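Local atomic coordinates of putative O-Methyltransferase (Corynebacterium glutamicum, PDB entry 3DR5), a protein that probably transfers methyl groups from S-adenosyl-L-methionine to hydroxyl groups of a substrate not yet identified. Residues V22-E27 / K98-E103; Y73-L78 / P108-F113; D120-L125 / K143-A148; A199-P202 / T208-T211. All blocks are in the same frame, centred on the assembly; numbering follows the deposited sequence.

Interaction 1: V22-E27 / K98-E103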
loop_
_atom_site.group_PDB
_atom_site.type_symbol
_atom_site.label_atom_id
_atom_site.label_comp_id
_atom_site.label_asym_id
_atom_site.label_seq_id
_atom_site.Cartn_x
_atom_site.Cartn_y
_atom_site.Cartn_z
ATOM N N VAL A 22 15.107 13.701 4.443
ATOM C CA VAL A 22 13.651 13.688 4.574
ATOM C C VAL A 22 13.169 14.703 5.604
ATOM O O VAL A 22 12.180 15.405 5.383
ATOM C CB VAL A 22 13.127 12.282 4.973
ATOM C CG1 VAL A 22 11.646 12.371 5.381
ATOM C CG2 VAL A 22 13.303 11.307 3.813
ATOM N N ALA A 23 13.866 14.781 6.734
ATOM C CA ALA A 23 13.492 15.723 7.785
ATOM C C ALA A 23 13.630 17.157 7.260
ATOM O O ALA A 23 12.822 18.020 7.576
ATOM C CB ALA A 23 14.380 15.521 9.013
ATOM N N ARG A 24 14.661 17.401 6.458
ATOM C CA ARG A 24 14.894 18.723 5.895
ATOM C C ARG A 24 13.735 19.087 4.957
ATOM O O ARG A 24 13.202 20.203 5.015
ATOM C CB ARG A 24 16.241 18.726 5.150
ATOM C CG ARG A 24 16.555 19.988 4.372
ATOM C CD ARG A 24 16.549 21.228 5.250
ATOM N NE ARG A 24 17.501 22.219 4.754
ATOM C CZ ARG A 24 17.308 23.530 4.803
ATOM N NH1 ARG A 24 16.190 24.011 5.325
ATOM N NH2 ARG A 24 18.228 24.355 4.322
ATOM N N ALA A 25 13.340 18.144 4.104
ATOM C CA ALA A 25 12.243 18.373 3.169
ATOM C C ALA A 25 10.914 18.610 3.896
ATOM O O ALA A 25 10.064 19.370 3.417
ATOM C CB ALA A 25 12.120 17.192 2.204
ATOM N N ARG A 26 10.737 17.964 5.048
ATOM C CA ARG A 26 9.517 18.122 5.839
ATOM C C ARG A 26 9.540 19.490 6.534
ATOM O O ARG A 26 8.503 20.131 6.707
ATOM C CB ARG A 26 9.418 17.004 6.882
ATOM C CG ARG A 26 8.052 16.892 7.541
ATOM C CD ARG A 26 7.911 15.561 8.269
ATOM N NE ARG A 26 7.679 14.437 7.363
ATOM C CZ ARG A 26 6.548 14.248 6.689
ATOM N NH1 ARG A 26 5.552 15.112 6.824
ATOM N NH2 ARG A 26 6.410 13.194 5.892
ATOM N N GLU A 27 10.726 19.941 6.933
ATOM C CA GLU A 27 10.857 21.246 7.570
ATOM C C GLU A 27 10.600 22.310 6.500
ATOM O O GLU A 27 9.844 23.258 6.722
ATOM C CB GLU A 27 12.261 21.422 8.148
ATOM C CG GLU A 27 12.270 21.818 9.618
ATOM C CD GLU A 27 11.689 23.201 9.865
ATOM O OE1 GLU A 27 10.447 23.339 9.930
ATOM O OE2 GLU A 27 12.489 24.153 9.983
ATOM N N LYS A 98 14.700 20.510 -6.427
ATOM C CA LYS A 98 16.033 20.185 -6.929
ATOM C C LYS A 98 17.099 20.319 -5.837
ATOM O O LYS A 98 18.082 19.571 -5.819
ATOM C CB LYS A 98 16.382 21.081 -8.119
ATOM C CG LYS A 98 15.613 20.742 -9.401
ATOM C CD LYS A 98 15.817 21.833 -10.451
ATOM C CE LYS A 98 16.280 21.284 -11.792
ATOM N NZ LYS A 98 15.170 21.146 -12.774
ATOM N N ALA A 99 16.900 21.269 -4.927
ATOM C CA ALA A 99 17.830 21.474 -3.824
ATOM C C ALA A 99 17.793 20.237 -2.914
ATOM O O ALA A 99 18.830 19.636 -2.626
ATOM C CB ALA A 99 17.433 22.716 -3.028
ATOM N N LEU A 100 16.599 19.861 -2.455
ATOM C CA LEU A 100 16.447 18.700 -1.573
ATOM C C LEU A 100 17.023 17.418 -2.183
ATOM O O LEU A 100 17.619 16.601 -1.475
ATOM C CB LEU A 100 14.970 18.506 -1.201
ATOM C CG LEU A 100 14.455 19.487 -0.143
ATOM C CD1 LEU A 100 12.935 19.422 -0.085
ATOM C CD2 LEU A 100 15.071 19.150 1.226
ATOM N N PHE A 101 16.847 17.240 -3.491
ATOM C CA PHE A 101 17.383 16.061 -4.157
ATOM C C PHE A 101 18.905 16.191 -4.170
ATOM O O PHE A 101 19.622 15.235 -3.893
ATOM C CB PHE A 101 16.824 15.945 -5.584
ATOM C CG PHE A 101 15.331 15.749 -5.640
ATOM C CD1 PHE A 101 14.682 14.959 -4.686
ATOM C CD2 PHE A 101 14.572 16.361 -6.628
ATOM C CE1 PHE A 101 13.298 14.774 -4.731
ATOM C CE2 PHE A 101 13.188 16.186 -6.681
ATOM C CZ PHE A 101 12.547 15.401 -5.726
ATOM N N ARG A 102 19.398 17.386 -4.487
ATOM C CA ARG A 102 20.839 17.642 -4.513
ATOM C C ARG A 102 21.444 17.326 -3.131
ATOM O O ARG A 102 22.455 16.626 -3.045
ATOM C CB ARG A 102 21.113 19.109 -4.841
ATOM C CG ARG A 102 22.588 19.454 -5.064
ATOM C CD ARG A 102 22.956 20.818 -4.474
ATOM N NE ARG A 102 21.852 21.775 -4.533
ATOM C CZ ARG A 102 21.277 22.195 -5.657
ATOM N NH1 ARG A 102 21.705 21.748 -6.830
ATOM N NH2 ARG A 102 20.264 23.051 -5.608
ATOM N N GLU A 103 20.832 17.846 -2.062
ATOM C CA GLU A 103 21.324 17.630 -0.701
ATOM C C GLU A 103 21.297 16.149 -0.340
ATOM O O GLU A 103 22.268 15.638 0.228
ATOM C CB GLU A 103 20.528 18.501 0.286
ATOM C CG GLU A 103 21.121 19.904 0.389
ATOM C CD GLU A 103 20.072 20.942 0.688
ATOM O OE1 GLU A 103 19.157 20.650 1.491
ATOM O OE2 GLU A 103 20.166 22.051 0.125
#
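Leu100 reaches across from segment 98-103 and sets both of its methyl groups against Ala25 of segment 22-27. The apolar part is the centre of the contact. Leu100 CD1 lies 3.3 Å from Ala25 CB, a tight approach for two carbons. Leu100 CD2 rests on the backbone, 3.5 Å from Ala25 N. It also meets the aliphatic start of Arg24, with Arg24 CG 3.6 Å from Leu100 CD2. The two side chains cross there at about a right angle. With CG beside the backbone N (chi1 -77°), Leu100 lays CD1 on the CB of Ala25 and CD2 on its backbone.

The charged part is looser and lies on the exposed side, between Arg24 and Glu103. Arg24 NE and Glu103 OE1 form a long salt bridge of 4.0 Å. The guanidinium and carboxylate planes are 21° apart, but OE1 stands oblique to the guanidinium. The stronger partner of Arg24 is Asp28, one turn further along its own helix, which pairs with NH1.

No hydrogen bond joins the two segments. The axes of the two helical segments run roughly antiparallel, at 162°, and approach to 10.1 Å. Ala25 also packs on Leu69 and Leu72 of helix 67-77, while Phe101 turns to strands 83-87 and 111-114. The contact therefore joins helix 20-31, in the N-terminal part of the chain, to helix 91-103, one of the helices flanking the sheet of a Rossmann-like methyltransferase fold.

Interaction 2: Y73-L78 / P108-F113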
loop_
_atom_site.group_PDB
_atom_site.type_symbol
_atom_site.label_atom_id
_atom_site.label_comp_id
_atom_site.label_asym_id
_atom_site.label_seq_id
_atom_site.Cartn_x
_atom_site.Cartn_y
_atom_site.Cartn_z
ATOM N N TYR A 73 10.644 9.947 -0.822
ATOM C CA TYR A 73 10.046 8.674 -0.410
ATOM C C TYR A 73 9.959 7.735 -1.604
ATOM O O TYR A 73 10.212 6.548 -1.493
ATOM C CB TYR A 73 8.647 8.905 0.145
ATOM C CG TYR A 73 8.634 9.449 1.541
ATOM C CD1 TYR A 73 9.051 8.659 2.617
ATOM C CD2 TYR A 73 8.166 10.736 1.799
ATOM C CE1 TYR A 73 8.993 9.139 3.918
ATOM C CE2 TYR A 73 8.103 11.230 3.099
ATOM C CZ TYR A 73 8.512 10.429 4.148
ATOM O OH TYR A 73 8.409 10.901 5.430
ATOM N N ILE A 74 9.599 8.295 -2.750
ATOM C CA ILE A 74 9.476 7.533 -3.980
ATOM C C ILE A 74 10.845 7.057 -4.469
ATOM O O ILE A 74 11.002 5.894 -4.834
ATOM C CB ILE A 74 8.763 8.386 -5.074
ATOM C CG1 ILE A 74 7.289 8.563 -4.699
ATOM C CG2 ILE A 74 8.901 7.730 -6.443
ATOM C CD1 ILE A 74 6.470 9.335 -5.728
ATOM N N LEU A 75 11.834 7.952 -4.466
ATOM C CA LEU A 75 13.185 7.608 -4.910
ATOM C C LEU A 75 13.810 6.492 -4.077
ATOM O O LEU A 75 14.626 5.721 -4.576
ATOM C CB LEU A 75 14.079 8.862 -4.912
ATOM C CG LEU A 75 13.759 9.827 -6.063
ATOM C CD1 LEU A 75 14.450 11.177 -5.841
ATOM C CD2 LEU A 75 14.200 9.195 -7.386
ATOM N N ASN A 76 13.417 6.399 -2.812
ATOM C CA ASN A 76 13.925 5.344 -1.935
ATOM C C ASN A 76 13.608 3.955 -2.494
ATOM O O ASN A 76 14.442 3.052 -2.421
ATOM C CB ASN A 76 13.304 5.467 -0.544
ATOM C CG ASN A 76 14.079 6.398 0.367
ATOM O OD1 ASN A 76 13.540 6.931 1.348
ATOM N ND2 ASN A 76 15.354 6.589 0.060
ATOM N N GLY A 77 12.409 3.782 -3.053
ATOM C CA GLY A 77 12.019 2.474 -3.572
ATOM C C GLY A 77 12.189 2.197 -5.053
ATOM O O GLY A 77 12.440 1.067 -5.463
ATOM N N LEU A 78 12.052 3.240 -5.852
ATOM C CA LEU A 78 12.173 3.150 -7.302
ATOM C C LEU A 78 13.468 2.483 -7.798
ATOM O O LEU A 78 14.543 2.719 -7.250
ATOM C CB LEU A 78 12.066 4.559 -7.886
ATOM C CG LEU A 78 11.123 4.912 -9.038
ATOM C CD1 LEU A 78 9.743 4.307 -8.809
ATOM C CD2 LEU A 78 11.038 6.437 -9.155
ATOM N N PRO A 108 21.355 14.235 -10.664
ATOM C CA PRO A 108 20.377 15.029 -11.422
ATOM C C PRO A 108 19.690 14.214 -12.516
ATOM O O PRO A 108 18.609 14.563 -12.984
ATOM C CB PRO A 108 21.222 16.163 -12.018
ATOM C CG PRO A 108 22.410 16.243 -11.111
ATOM C CD PRO A 108 22.706 14.814 -10.769
ATOM N N SER A 109 20.344 13.136 -12.930
ATOM C CA SER A 109 19.835 12.253 -13.975
ATOM C C SER A 109 18.634 11.408 -13.547
ATOM O O SER A 109 17.925 10.852 -14.387
ATOM C CB SER A 109 20.956 11.332 -14.446
ATOM O OG SER A 109 21.742 10.915 -13.341
ATOM N N ARG A 110 18.416 11.321 -12.238
ATOM C CA ARG A 110 17.313 10.541 -11.686
ATOM C C ARG A 110 16.012 11.334 -11.587
ATOM O O ARG A 110 14.930 10.761 -11.498
ATOM C CB ARG A 110 17.675 10.031 -10.292
ATOM C CG ARG A 110 18.783 8.993 -10.222
ATOM C CD ARG A 110 18.416 7.725 -10.979
ATOM N NE ARG A 110 17.071 7.213 -10.693
ATOM C CZ ARG A 110 16.710 6.597 -9.571
ATOM N NH1 ARG A 110 17.589 6.403 -8.604
ATOM N NH2 ARG A 110 15.474 6.133 -9.439
ATOM N N VAL A 111 16.126 12.656 -11.612
ATOM C CA VAL A 111 14.964 13.527 -11.499
ATOM C C VAL A 111 14.762 14.444 -12.704
ATOM O O VAL A 111 15.710 14.800 -13.400
ATOM C CB VAL A 111 15.055 14.403 -10.230
ATOM C CG1 VAL A 111 13.942 15.439 -10.226
ATOM C CG2 VAL A 111 14.953 13.531 -8.976
ATOM N N ARG A 112 13.511 14.827 -12.925
ATOM C CA ARG A 112 13.148 15.702 -14.018
ATOM C C ARG A 112 12.041 16.624 -13.507
ATOM O O ARG A 112 11.011 16.149 -13.013
ATOM C CB ARG A 112 12.651 14.836 -15.183
ATOM C CG ARG A 112 11.981 15.574 -16.307
ATOM C CD ARG A 112 10.846 14.721 -16.854
ATOM N NE ARG A 112 10.904 14.581 -18.304
ATOM C CZ ARG A 112 10.080 13.817 -19.014
ATOM N NH1 ARG A 112 9.123 13.114 -18.414
ATOM N NH2 ARG A 112 10.216 13.760 -20.329
ATOM N N PHE A 113 12.238 17.934 -13.618
ATOM C CA PHE A 113 11.215 18.860 -13.154
ATOM C C PHE A 113 10.545 19.590 -14.315
ATOM O O PHE A 113 11.208 20.197 -15.158
ATOM C CB PHE A 113 11.796 19.883 -12.170
ATOM C CG PHE A 113 10.771 20.446 -11.209
ATOM C CD1 PHE A 113 10.753 20.045 -9.873
ATOM C CD2 PHE A 113 9.797 21.334 -11.652
ATOM C CE1 PHE A 113 9.769 20.515 -8.994
ATOM C CE2 PHE A 113 8.814 21.814 -10.787
ATOM C CZ PHE A 113 8.798 21.404 -9.453
HETATM O O HOH W 1 15.594 5.119 -6.831
#
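The C-terminal end of helix 67-77 faces the start of strand 111-114, outermost in this chain, with Leu75 CA and Arg110 CA 8.5 Å apart, too far for backbone pairing. This is helix-on-sheet packing in the Rossmann-like alpha/beta fold of the methyltransferase. Leu75 carries the apolar part. Leu75 CD1 meets Val111 CG2 at 4.0 Å, and the two side chains cross at about a right angle. Val111 presents CG2 because its other methyl, CG1, is anti to the backbone N (chi1 172°). Leu75 CD2 lies over one face of the Arg110 guanidinium, offset toward its rim and 3.9 Å from Arg110 NH2. Leu78 CB comes to the edge of the same group, near its plane, 4.1 Å from Arg110 NH2.

The Arg110 chain is bent at chi2 and chi3, which folds the guanidinium back toward the helix end. Its NE donates to Thr82 O, just before strand 83-87, and its NH2 donates to a water. These two bonds should limit rotation of the group. Leu84 of strand 83-87 also touches Leu75. The water ties the polar ends together: it accepts from Arg110 NH2 at 2.8 Å and donates to Leu75 O, at a short distance, and to Leu78 O at 2.7 Å.

Interaction 3: D120-L125 / K143-A148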
loop_
_atom_site.group_PDB
_atom_site.type_symbol
_atom_site.label_atom_id
_atom_site.label_comp_id
_atom_site.label_asym_id
_atom_site.label_seq_id
_atom_site.Cartn_x
_atom_site.Cartn_y
_atom_site.Cartn_z
ATOM N N ASP A 120 -1.890 20.696 -17.947
ATOM C CA ASP A 120 -1.467 21.232 -19.227
ATOM C C ASP A 120 -0.374 20.362 -19.844
ATOM O O ASP A 120 -0.408 20.072 -21.031
ATOM C CB ASP A 120 -0.929 22.657 -19.061
ATOM C CG ASP A 120 -2.028 23.702 -18.986
ATOM O OD1 ASP A 120 -1.878 24.685 -18.227
ATOM O OD2 ASP A 120 -3.034 23.551 -19.701
ATOM N N VAL A 121 0.579 19.926 -19.022
ATOM C CA VAL A 121 1.718 19.152 -19.502
ATOM C C VAL A 121 1.580 17.632 -19.586
ATOM O O VAL A 121 2.368 16.973 -20.269
ATOM C CB VAL A 121 2.959 19.498 -18.666
ATOM C CG1 VAL A 121 2.869 18.829 -17.302
ATOM C CG2 VAL A 121 4.227 19.100 -19.394
HETATM N N MSE A 122 0.595 17.080 -18.893
HETATM C CA MSE A 122 0.389 15.645 -18.928
HETATM C C MSE A 122 -0.023 15.248 -20.339
HETATM O O MSE A 122 0.103 14.091 -20.743
HETATM C CB MSE A 122 -0.667 15.240 -17.895
HETATM C CG MSE A 122 -0.041 14.932 -16.540
HETATM SE SE MSE A 122 -1.327 15.012 -15.117
HETATM C CE MSE A 122 -0.390 16.195 -13.938
ATOM N N SER A 123 -0.501 16.234 -21.091
ATOM C CA SER A 123 -0.906 16.035 -22.481
ATOM C C SER A 123 0.355 15.785 -23.321
ATOM O O SER A 123 0.285 15.277 -24.437
ATOM C CB SER A 123 -1.595 17.294 -23.000
ATOM O OG SER A 123 -2.243 17.056 -24.234
ATOM N N ARG A 124 1.507 16.143 -22.769
ATOM C CA ARG A 124 2.793 16.031 -23.453
ATOM C C ARG A 124 3.683 14.863 -23.047
ATOM O O ARG A 124 4.849 14.799 -23.453
ATOM C CB ARG A 124 3.569 17.330 -23.254
ATOM C CG ARG A 124 3.259 18.455 -24.237
ATOM C CD ARG A 124 1.844 18.991 -24.119
ATOM N NE ARG A 124 1.744 20.302 -24.751
ATOM C CZ ARG A 124 0.644 20.785 -25.321
ATOM N NH1 ARG A 124 -0.465 20.063 -25.347
ATOM N NH2 ARG A 124 0.661 21.987 -25.879
ATOM N N LEU A 125 3.136 13.950 -22.254
ATOM C CA LEU A 125 3.905 12.808 -21.799
ATOM C C LEU A 125 3.456 11.549 -22.528
ATOM O O LEU A 125 2.355 11.488 -23.058
ATOM C CB LEU A 125 3.757 12.657 -20.273
ATOM C CG LEU A 125 4.159 13.879 -19.426
ATOM C CD1 LEU A 125 3.708 13.658 -17.985
ATOM C CD2 LEU A 125 5.667 14.115 -19.490
ATOM N N LYS A 143 -10.905 14.624 -10.786
ATOM C CA LYS A 143 -11.432 13.917 -11.933
ATOM C C LYS A 143 -10.532 14.135 -13.147
ATOM O O LYS A 143 -10.171 13.190 -13.854
ATOM C CB LYS A 143 -12.835 14.434 -12.256
ATOM C CG LYS A 143 -13.852 13.347 -12.578
ATOM C CD LYS A 143 -14.686 13.672 -13.813
ATOM C CE LYS A 143 -14.159 12.934 -15.042
ATOM N NZ LYS A 143 -14.989 13.159 -16.260
ATOM N N ALA A 144 -10.173 15.389 -13.388
ATOM C CA ALA A 144 -9.331 15.731 -14.527
ATOM C C ALA A 144 -7.966 15.067 -14.395
ATOM O O ALA A 144 -7.378 14.636 -15.388
ATOM C CB ALA A 144 -9.181 17.254 -14.635
ATOM N N LEU A 145 -7.466 14.974 -13.165
ATOM C CA LEU A 145 -6.171 14.355 -12.946
ATOM C C LEU A 145 -6.248 12.854 -13.271
ATOM O O LEU A 145 -5.313 12.291 -13.846
ATOM C CB LEU A 145 -5.691 14.586 -11.496
ATOM C CG LEU A 145 -4.258 14.104 -11.227
ATOM C CD1 LEU A 145 -3.284 14.850 -12.153
ATOM C CD2 LEU A 145 -3.890 14.326 -9.759
ATOM N N VAL A 146 -7.362 12.214 -12.912
ATOM C CA VAL A 146 -7.565 10.784 -13.175
ATOM C C VAL A 146 -7.601 10.522 -14.680
ATOM O O VAL A 146 -6.991 9.578 -15.180
ATOM C CB VAL A 146 -8.896 10.290 -12.572
ATOM C CG1 VAL A 146 -9.096 8.823 -12.884
ATOM C CG2 VAL A 146 -8.909 10.525 -11.071
ATOM N N ASP A 147 -8.338 11.367 -15.394
ATOM C CA ASP A 147 -8.465 11.240 -16.842
ATOM C C ASP A 147 -7.130 11.501 -17.510
ATOM O O ASP A 147 -6.801 10.886 -18.521
ATOM C CB ASP A 147 -9.506 12.228 -17.379
ATOM C CG ASP A 147 -10.892 11.951 -16.846
ATOM O OD1 ASP A 147 -11.248 10.759 -16.719
ATOM O OD2 ASP A 147 -11.629 12.918 -16.562
ATOM N N ALA A 148 -6.354 12.417 -16.937
ATOM C CA ALA A 148 -5.042 12.753 -17.482
ATOM C C ALA A 148 -4.007 11.683 -17.157
ATOM O O ALA A 148 -3.205 11.298 -18.005
ATOM C CB ALA A 148 -4.578 14.107 -16.938
HETATM O O HOH W 2 -2.725 12.341 -20.400
#
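Met122, present as selenomethionine, points its side chain at helix 142-152 and packs against Leu145 and Ala148. The contact is mainly apolar. It belongs to the layer of elements that covers the central sheet of the Rossmann-like methyltransferase fold. The selenium of Met122 does most of the touching. Met122 SE lies 3.6 Å from Leu145 CD1 and 3.8 Å from Ala148 CB. The chain runs extended through chi2 and then bends at chi3 (-128°), which keeps the terminal methyl beside the leucine. Met122 CE is 3.7 Å from Leu145 CD1. The same leucine methyl therefore meets both SE and CE. Leu145 has its CG anti to the backbone N (chi1 -173°), and this brings CD1 nearer to Met122 than the start of the side chain would suggest. Ala148 points directly at the other segment. Its small CB allows the backbones to come close, with Met122 CA and Ala148 CA 6.3 Å apart.

The polar link goes through one water. It donates to Ala148 O at 2.7 Å and, weakly, to Met122 O at 3.3 Å. No direct hydrogen bond joins the segments. Within segment 143-148, Lys143 NZ forms a salt bridge to Asp147 OD2 of 3.4 Å, one turn along the helix. Both residues also engage Tyr189 of helix 178-190: Asp147 OD1 by a hydrogen bond, Lys143 by a cation-pi contact.

Beneath the contact, Met122 and Leu145 both rest on Ile63 of strand 59-63. Leu119 of helix 118-121 packs on Ala144 and Ala148. The 3-10 segment 122-124 and helix 142-152 thus lie side by side over strand 59-63.

Interaction 4: A199-P202 / T208-T211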
loop_
_atom_site.group_PDB
_atom_site.type_symbol
_atom_site.label_atom_id
_atom_site.label_comp_id
_atom_site.label_asym_id
_atom_site.label_seq_id
_atom_site.Cartn_x
_atom_site.Cartn_y
_atom_site.Cartn_z
ATOM N N ALA A 199 -8.411 1.337 -3.855
ATOM C CA ALA A 199 -8.164 1.132 -2.435
ATOM C C ALA A 199 -8.256 2.524 -1.812
ATOM O O ALA A 199 -7.619 3.463 -2.289
ATOM C CB ALA A 199 -6.770 0.526 -2.193
ATOM N N ARG A 200 -9.065 2.667 -0.768
ATOM C CA ARG A 200 -9.222 3.942 -0.095
ATOM C C ARG A 200 -8.816 3.693 1.352
ATOM O O ARG A 200 -9.441 2.921 2.078
ATOM C CB ARG A 200 -10.670 4.433 -0.278
ATOM C CG ARG A 200 -10.898 4.924 -1.725
ATOM C CD ARG A 200 -12.359 5.253 -1.985
ATOM N NE ARG A 200 -13.200 4.068 -1.855
ATOM C CZ ARG A 200 -14.494 4.106 -1.572
ATOM N NH1 ARG A 200 -15.095 5.278 -1.393
ATOM N NH2 ARG A 200 -15.170 2.974 -1.434
ATOM N N LEU A 201 -7.759 4.382 1.760
ATOM C CA LEU A 201 -7.142 4.176 3.048
ATOM C C LEU A 201 -7.161 5.329 4.048
ATOM O O LEU A 201 -7.237 6.481 3.662
ATOM C CB LEU A 201 -5.704 3.717 2.771
ATOM C CG LEU A 201 -5.588 2.683 1.619
ATOM C CD1 LEU A 201 -4.115 2.491 1.205
ATOM C CD2 LEU A 201 -6.212 1.351 2.045
ATOM N N PRO A 202 -7.068 5.007 5.352
ATOM C CA PRO A 202 -7.074 5.995 6.438
ATOM C C PRO A 202 -5.756 6.749 6.641
ATOM O O PRO A 202 -5.236 6.797 7.748
ATOM C CB PRO A 202 -7.445 5.155 7.656
ATOM C CG PRO A 202 -6.730 3.867 7.389
ATOM C CD PRO A 202 -7.005 3.631 5.889
ATOM N N THR A 208 -6.782 7.836 -1.864
ATOM C CA THR A 208 -7.381 6.962 -2.856
ATOM C C THR A 208 -6.280 6.524 -3.811
ATOM O O THR A 208 -5.636 7.357 -4.465
ATOM C CB THR A 208 -8.485 7.645 -3.693
ATOM O OG1 THR A 208 -9.527 8.114 -2.832
ATOM C CG2 THR A 208 -9.088 6.642 -4.678
ATOM N N VAL A 209 -6.020 5.225 -3.858
ATOM C CA VAL A 209 -5.035 4.734 -4.796
ATOM C C VAL A 209 -5.780 3.808 -5.756
ATOM O O VAL A 209 -6.523 2.908 -5.359
ATOM C CB VAL A 209 -3.795 4.045 -4.087
ATOM C CG1 VAL A 209 -4.080 3.815 -2.638
ATOM C CG2 VAL A 209 -3.389 2.785 -4.820
ATOM N N VAL A 210 -5.614 4.068 -7.041
ATOM C CA VAL A 210 -6.269 3.267 -8.033
ATOM C C VAL A 210 -5.197 2.719 -8.959
ATOM O O VAL A 210 -4.463 3.458 -9.634
ATOM C CB VAL A 210 -7.428 4.096 -8.745
ATOM C CG1 VAL A 210 -7.258 5.570 -8.461
ATOM C CG2 VAL A 210 -7.508 3.792 -10.208
ATOM N N THR A 211 -5.091 1.398 -8.970
ATOM C CA THR A 211 -4.095 0.781 -9.800
ATOM C C THR A 211 -4.742 0.114 -11.005
ATOM O O THR A 211 -5.866 -0.391 -10.929
ATOM C CB THR A 211 -3.172 -0.174 -8.953
ATOM O OG1 THR A 211 -3.269 -1.525 -9.410
ATOM C CG2 THR A 211 -3.508 -0.077 -7.486
#
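The C-terminal beta hairpin of strands 196-201 and 207-212 forms the antiparallel end of the methyltransferase sheet. Ala199 and Val209 make its hydrogen-bonded pair here. Ala199 N donates to Val209 O at 2.9 Å, and Val209 N donates back to Ala199 O at 2.9 Å. Both bonds are nearly straight, with angles of 167° and 171° at the hydrogen. Ala199 O also takes a CA-H...O contact from Thr208 CA at 3.6 Å.

The next pair, Arg200 and Thr208, is non-hydrogen-bonded, and its side chains lie on the opposite face from those of Ala199 and Val209. They run side by side and point the same way. Thr208 OG1 sits beside its own backbone N (chi1 -59°) and meets the arginine chain, 3.6 Å from Arg200 CG. The guanidinium goes further, to a salt bridge between Arg200 NH1 and Asp187 of helix 178-190. Leu201 CD1 comes to 4.1 Å from Val209 CG1, the two side chains slanting across each other.

Strand 207-212 is bonded on its other side to strand 157-161, through Thr208 with Leu161 and Val210 with Leu159. Strand 196-201 is outermost in the chain and faces the second subunit. There Arg200 N bonds Gln43 OE1 of that subunit, whose Thr47 packs on Ala199 and whose Met40 packs on Leu201 and Pro202.

Interactions 1 and 2 are neighbours, with centres 12 Å apart, and their segments alternate along the chain. They touch through Arg26 and Tyr73 and through Phe101 and Val111. Interaction 3 comes next in sequence, its centre 20 Å from that of interaction 2, and meets it where Leu125 packs on Arg112. Interaction 4 is last, with its centre 19 Å from that of interaction 3 and no touch between them. Interactions 2 and 4 reach the two outermost strands of one seven-stranded sheet, 111-114 and 196-201, on opposite sides of the chain's centre. Both touch the second subunit. Interactions 1 to 3 lie among the helices and strands of the Rossmann-like core, and interaction 4 in its terminal hairpin.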